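Local coordinates for protein putative D-arabinose 5-phosphate isomerase (Klebsiella pneumoniae subsp. pneumoniae, PDB 3K2V) that probably interconverts D-ribulose 5-phosphate and D-arabinose 5-phosphate, its tandem CBS domains, the part described here, binding the nucleotide sugar CMP-Kdo, at residues 117-129 against 137-149. Residues are numbered along the deposited sequence; the frame is centred on the assembly and turned at random. Where two conformers were deposited one is given.
Sequences ALNLMQSRHITCV and LLGVVHMHDLLRA. With CMK (cytidine 5'-monophosphate 3-deoxy-beta-D-gulo-oct-2-ulo-pyranosonic acid), chain C.
Val129 and Val141 face each other as an antiparallel hydrogen-bonded pair, a compact case of a CBS hairpin that lines a nucleotide site. Val129 N gives to Val141 O at 2.9 Å, Val141 N returns a bond to Val129 O, and the two side chains lie side by side. Cys128 and His142 form the neighbouring non-hydrogen-bonded pair. A further backbone bond, from Met143 N to Thr127 O at 2.8 Å, follows these two bridged pairs.

That same carbonyl oxygen of Thr127 sits over the centre of one face of the His142 ring, 3.3 Å above its plane. Two in-plane partners fix the ring's rotation: His144 N caps onto ND1 of His142 (3.0 Å), while a water links His142 NE2 to Thr127 OG1. His142 N in turn donates to Asp145 OD2, completing a capping box.

Apolar packing sets helix 117-124 on Met143 and Leu146 through Leu118 and Met121. In the Met143 conformer given, the chain is extended to SE and then bent at chi3 (-78°), and CE lies close to Met121 CB (3.5 Å). Leu146 CD1 meets Leu118 CB at 4.0 Å. Both methionines are selenomethionine. Gln122 OE1 is bonded to His144 of the second subunit, whose own Met143 packs on this one.

On the ligand side, Cys128 O accepts from the cytosine amino group N4C of CMP-Kdo at 3.0 Å, and Ile126 packs against the base. The hairpin bonds thus hold in place the strand whose Cys128 carbonyl meets the base, while His142 borders a second CMP-Kdo; the contact lies between two ligand sites and the subunit interface, consistent with a nucleotide-sensing role for the CBS pair.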
# COMPACT_ATOMS: atom_id res chain seq x y z
N ALA A 117 8.21 -12.97 -8.46
CA ALA A 117 8.02 -11.59 -8.02
C ALA A 117 7.00 -11.54 -6.88
O ALA A 117 7.18 -10.86 -5.86
CB ALA A 117 7.59 -10.72 -9.19
N LEU A 118 5.92 -12.30 -7.02
CA LEU A 118 4.89 -12.34 -5.97
C LEU A 118 5.48 -12.89 -4.67
O LEU A 118 5.23 -12.34 -3.59
CB LEU A 118 3.72 -13.20 -6.44
CG LEU A 118 2.57 -13.45 -5.46
CD1 LEU A 118 1.88 -12.13 -5.14
CD2 LEU A 118 1.64 -14.47 -6.08
N ASN A 119 6.24 -13.97 -4.79
CA ASN A 119 6.85 -14.60 -3.62
C ASN A 119 7.79 -13.64 -2.91
O ASN A 119 7.77 -13.57 -1.68
CB ASN A 119 7.60 -15.90 -4.01
CG ASN A 119 6.66 -17.08 -4.24
OD1 ASN A 119 5.53 -17.09 -3.77
ND2 ASN A 119 7.13 -18.09 -4.97
N LEU A 120 8.57 -12.88 -3.68
CA LEU A 120 9.47 -11.87 -3.11
C LEU A 120 8.68 -10.80 -2.40
O LEU A 120 9.04 -10.38 -1.28
CB LEU A 120 10.36 -11.24 -4.20
CG LEU A 120 11.33 -10.15 -3.70
CD1 LEU A 120 12.36 -10.75 -2.72
CD2 LEU A 120 12.03 -9.47 -4.85
N MSE A 121 7.61 -10.34 -3.02
CA MSE A 121 6.80 -9.27 -2.42
C MSE A 121 6.16 -9.75 -1.11
O MSE A 121 6.14 -9.01 -0.12
CB MSE A 121 5.75 -8.75 -3.42
CG MSE A 121 6.35 -7.87 -4.51
SE MSE A 121 5.01 -6.95 -5.67
CE MSE A 121 5.02 -8.12 -7.21
N GLN A 122 5.67 -10.98 -1.12
CA GLN A 122 5.10 -11.61 0.08
C GLN A 122 6.13 -11.71 1.17
O GLN A 122 5.84 -11.36 2.30
CB GLN A 122 4.60 -13.03 -0.21
CG GLN A 122 3.31 -13.07 -0.96
CD GLN A 122 2.16 -12.58 -0.13
OE1 GLN A 122 1.72 -11.43 -0.28
NE2 GLN A 122 1.69 -13.42 0.79
N SER A 123 7.31 -12.21 0.84
CA SER A 123 8.34 -12.43 1.85
C SER A 123 8.91 -11.13 2.39
O SER A 123 9.34 -11.08 3.55
CB SER A 123 9.44 -13.36 1.36
OG SER A 123 10.32 -12.72 0.48
N ARG A 124 8.88 -10.06 1.60
CA ARG A 124 9.35 -8.75 2.07
C ARG A 124 8.24 -7.81 2.53
O ARG A 124 8.54 -6.72 3.02
CB ARG A 124 10.18 -8.06 0.99
CG ARG A 124 11.34 -8.89 0.43
CD ARG A 124 12.33 -9.28 1.49
NE ARG A 124 13.08 -8.11 1.95
CZ ARG A 124 14.20 -7.64 1.39
NH1 ARG A 124 14.73 -8.24 0.32
NH2 ARG A 124 14.78 -6.57 1.90
N HIS A 125 6.98 -8.21 2.40
CA HIS A 125 5.84 -7.35 2.76
C HIS A 125 5.84 -5.99 2.08
O HIS A 125 5.67 -4.95 2.71
CB HIS A 125 5.72 -7.22 4.29
CG HIS A 125 5.66 -8.55 4.97
ND1 HIS A 125 4.47 -9.12 5.39
CD2 HIS A 125 6.63 -9.46 5.23
CE1 HIS A 125 4.72 -10.30 5.92
NE2 HIS A 125 6.02 -10.54 5.82
N ILE A 126 5.97 -6.04 0.76
CA ILE A 126 5.90 -4.85 -0.09
C ILE A 126 4.87 -5.13 -1.17
O ILE A 126 4.54 -6.28 -1.41
CB ILE A 126 7.28 -4.53 -0.71
CG1 ILE A 126 7.80 -5.71 -1.56
CG2 ILE A 126 8.28 -4.17 0.41
CD1 ILE A 126 9.20 -5.46 -2.30
N THR A 127 4.33 -4.09 -1.79
CA THR A 127 3.35 -4.29 -2.84
C THR A 127 3.81 -3.82 -4.24
O THR A 127 3.04 -3.86 -5.19
CB THR A 127 2.04 -3.64 -2.48
OG1 THR A 127 2.27 -2.26 -2.20
CG2 THR A 127 1.42 -4.35 -1.22
N CYS A 128 5.05 -3.40 -4.37
CA CYS A 128 5.56 -2.92 -5.67
C CYS A 128 7.07 -3.12 -5.71
O CYS A 128 7.76 -2.74 -4.75
CB CYS A 128 5.16 -1.43 -5.88
SG CYS A 128 5.28 -0.79 -7.61
N VAL A 129 7.60 -3.70 -6.80
CA VAL A 129 9.01 -4.07 -6.91
C VAL A 129 9.62 -3.40 -8.16
O VAL A 129 8.95 -3.24 -9.19
CB VAL A 129 9.17 -5.63 -6.92
CG1 VAL A 129 8.48 -6.24 -8.13
CG2 VAL A 129 10.63 -6.06 -6.90
N LEU A 137 17.14 1.26 -13.80
CA LEU A 137 15.70 1.04 -13.63
C LEU A 137 15.04 0.87 -14.99
O LEU A 137 15.08 1.79 -15.79
CB LEU A 137 15.06 2.22 -12.89
CG LEU A 137 13.56 2.10 -12.56
CD1 LEU A 137 13.29 0.88 -11.69
CD2 LEU A 137 13.00 3.35 -11.87
N LEU A 138 14.39 -0.28 -15.22
CA LEU A 138 13.70 -0.57 -16.48
C LEU A 138 12.19 -0.46 -16.37
O LEU A 138 11.49 -0.26 -17.36
CB LEU A 138 14.03 -2.01 -16.91
CG LEU A 138 15.50 -2.35 -17.12
CD1 LEU A 138 15.67 -3.81 -17.60
CD2 LEU A 138 16.13 -1.36 -18.12
N GLY A 139 11.68 -0.64 -15.16
CA GLY A 139 10.25 -0.67 -14.98
C GLY A 139 9.88 -0.96 -13.53
O GLY A 139 10.75 -1.08 -12.68
N VAL A 140 8.58 -1.05 -13.29
CA VAL A 140 8.04 -1.32 -11.96
C VAL A 140 6.84 -2.23 -12.12
O VAL A 140 6.08 -2.09 -13.08
CB VAL A 140 7.64 -0.03 -11.24
CG1 VAL A 140 7.06 -0.31 -9.88
CG2 VAL A 140 8.84 0.91 -11.09
N VAL A 141 6.70 -3.18 -11.20
CA VAL A 141 5.55 -4.07 -11.16
C VAL A 141 4.88 -3.93 -9.80
O VAL A 141 5.56 -3.98 -8.78
CB VAL A 141 5.94 -5.55 -11.30
CG1 VAL A 141 4.66 -6.41 -11.40
CG2 VAL A 141 6.83 -5.77 -12.49
N HIS A 142 3.56 -3.79 -9.80
CA HIS A 142 2.76 -3.72 -8.58
C HIS A 142 2.03 -5.04 -8.42
O HIS A 142 1.71 -5.72 -9.41
CB HIS A 142 1.74 -2.59 -8.70
CG HIS A 142 1.12 -2.18 -7.39
ND1 HIS A 142 0.09 -2.87 -6.81
CD2 HIS A 142 1.40 -1.15 -6.57
CE1 HIS A 142 -0.25 -2.29 -5.66
NE2 HIS A 142 0.53 -1.24 -5.49
N MSE A 143 1.77 -5.40 -7.17
CA MSE A 143 0.98 -6.60 -6.89
C MSE A 143 -0.32 -6.61 -7.71
O MSE A 143 -0.69 -7.67 -8.21
CB MSE A 143 0.70 -6.75 -5.38
CG MSE A 143 0.29 -8.17 -4.93
SE MSE A 143 0.40 -8.36 -2.96
CE MSE A 143 2.33 -8.56 -2.78
N HIS A 144 -0.97 -5.46 -7.88
CA HIS A 144 -2.19 -5.37 -8.71
C HIS A 144 -1.99 -5.85 -10.15
O HIS A 144 -2.88 -6.46 -10.73
CB HIS A 144 -2.73 -3.93 -8.78
CG HIS A 144 -3.42 -3.48 -7.53
ND1 HIS A 144 -4.35 -4.25 -6.87
CD2 HIS A 144 -3.32 -2.34 -6.82
CE1 HIS A 144 -4.79 -3.60 -5.81
NE2 HIS A 144 -4.18 -2.43 -5.76
N ASP A 145 -0.81 -5.57 -10.70
CA ASP A 145 -0.45 -6.00 -12.06
C ASP A 145 -0.41 -7.52 -12.20
O ASP A 145 -0.73 -8.07 -13.26
CB ASP A 145 0.91 -5.45 -12.47
CG ASP A 145 0.97 -3.94 -12.46
OD1 ASP A 145 -0.01 -3.32 -12.87
OD2 ASP A 145 2.00 -3.37 -12.04
N LEU A 146 -0.02 -8.21 -11.14
CA LEU A 146 0.10 -9.66 -11.19
C LEU A 146 -1.24 -10.37 -11.14
O LEU A 146 -1.30 -11.56 -11.44
CB LEU A 146 1.04 -10.18 -10.09
CG LEU A 146 2.41 -9.51 -10.07
CD1 LEU A 146 3.30 -10.12 -9.02
CD2 LEU A 146 3.12 -9.52 -11.44
N LEU A 147 -2.31 -9.64 -10.84
CA LEU A 147 -3.66 -10.20 -10.84
C LEU A 147 -4.62 -9.62 -11.90
O LEU A 147 -5.80 -9.94 -11.88
CB LEU A 147 -4.31 -9.97 -9.48
CG LEU A 147 -3.42 -9.99 -8.24
CD1 LEU A 147 -4.23 -9.42 -7.08
CD2 LEU A 147 -2.86 -11.38 -7.95
N ARG A 148 -4.14 -8.77 -12.79
CA ARG A 148 -5.01 -8.22 -13.84
C ARG A 148 -4.91 -9.08 -15.11
O ARG A 148 -4.15 -10.06 -15.14
CB ARG A 148 -4.67 -6.74 -14.13
CG ARG A 148 -3.55 -6.46 -15.14
CD ARG A 148 -3.40 -4.97 -15.40
NE ARG A 148 -2.73 -4.28 -14.29
CZ ARG A 148 -3.10 -3.10 -13.78
NH1 ARG A 148 -4.14 -2.43 -14.26
NH2 ARG A 148 -2.41 -2.59 -12.76
N ALA A 149 -5.69 -8.71 -16.14
CA ALA A 149 -5.66 -9.37 -17.47
C ALA A 149 -6.01 -10.85 -17.37
O ALA A 149 -6.71 -11.25 -16.44
CB ALA A 149 -4.29 -9.18 -18.15
N1C CMK C . 10.78 -0.89 -0.28
C2C CMK C . 11.97 -1.20 -0.96
N3C CMK C . 11.87 -1.63 -2.28
C4C CMK C . 10.66 -1.83 -2.93
C5C CMK C . 9.47 -1.52 -2.25
C6C CMK C . 9.54 -1.06 -0.93
O2C CMK C . 13.09 -1.06 -0.44
N4C CMK C . 10.71 -2.26 -4.21
C1' CMK C . 10.88 -0.41 1.14
C2' CMK C . 10.03 0.84 1.40
O2' CMK C . 10.81 2.00 1.07
C3' CMK C . 9.75 0.73 2.89
C4' CMK C . 9.72 -0.79 3.13
O4' CMK C . 10.34 -1.45 1.95
O3' CMK C . 10.82 1.30 3.62
C5' CMK C . 8.31 -1.37 3.18
O5' CMK C . 7.53 -0.98 2.02
PA CMK C . 6.01 -0.39 2.32
O1A CMK C . 6.14 0.91 3.03
O2A CMK C . 5.26 -0.26 1.04
O6 CMK C . 3.68 -2.77 4.35
C2 CMK C . 4.25 -1.45 4.20
O2 CMK C . 5.36 -1.56 3.27
C3 CMK C . 3.14 -0.51 3.69
C4 CMK C . 1.81 -0.64 4.47
O4 CMK C . 0.79 0.18 3.84
C5 CMK C . 1.36 -2.08 4.58
C6 CMK C . 2.51 -2.85 5.22
C7 CMK C . 2.22 -4.34 5.35
C1 CMK C . 4.91 -0.95 5.50
O1X CMK C . 5.94 -1.57 5.85
O1Y CMK C . 4.44 0.04 6.10
O5 CMK C . 1.03 -2.64 3.29
C8 CMK C . 3.32 -5.05 6.15
O8 CMK C . 3.12 -6.45 6.01
O7 CMK C . 0.99 -4.51 6.03
O HOH W 1 0.55 -0.12 -3.08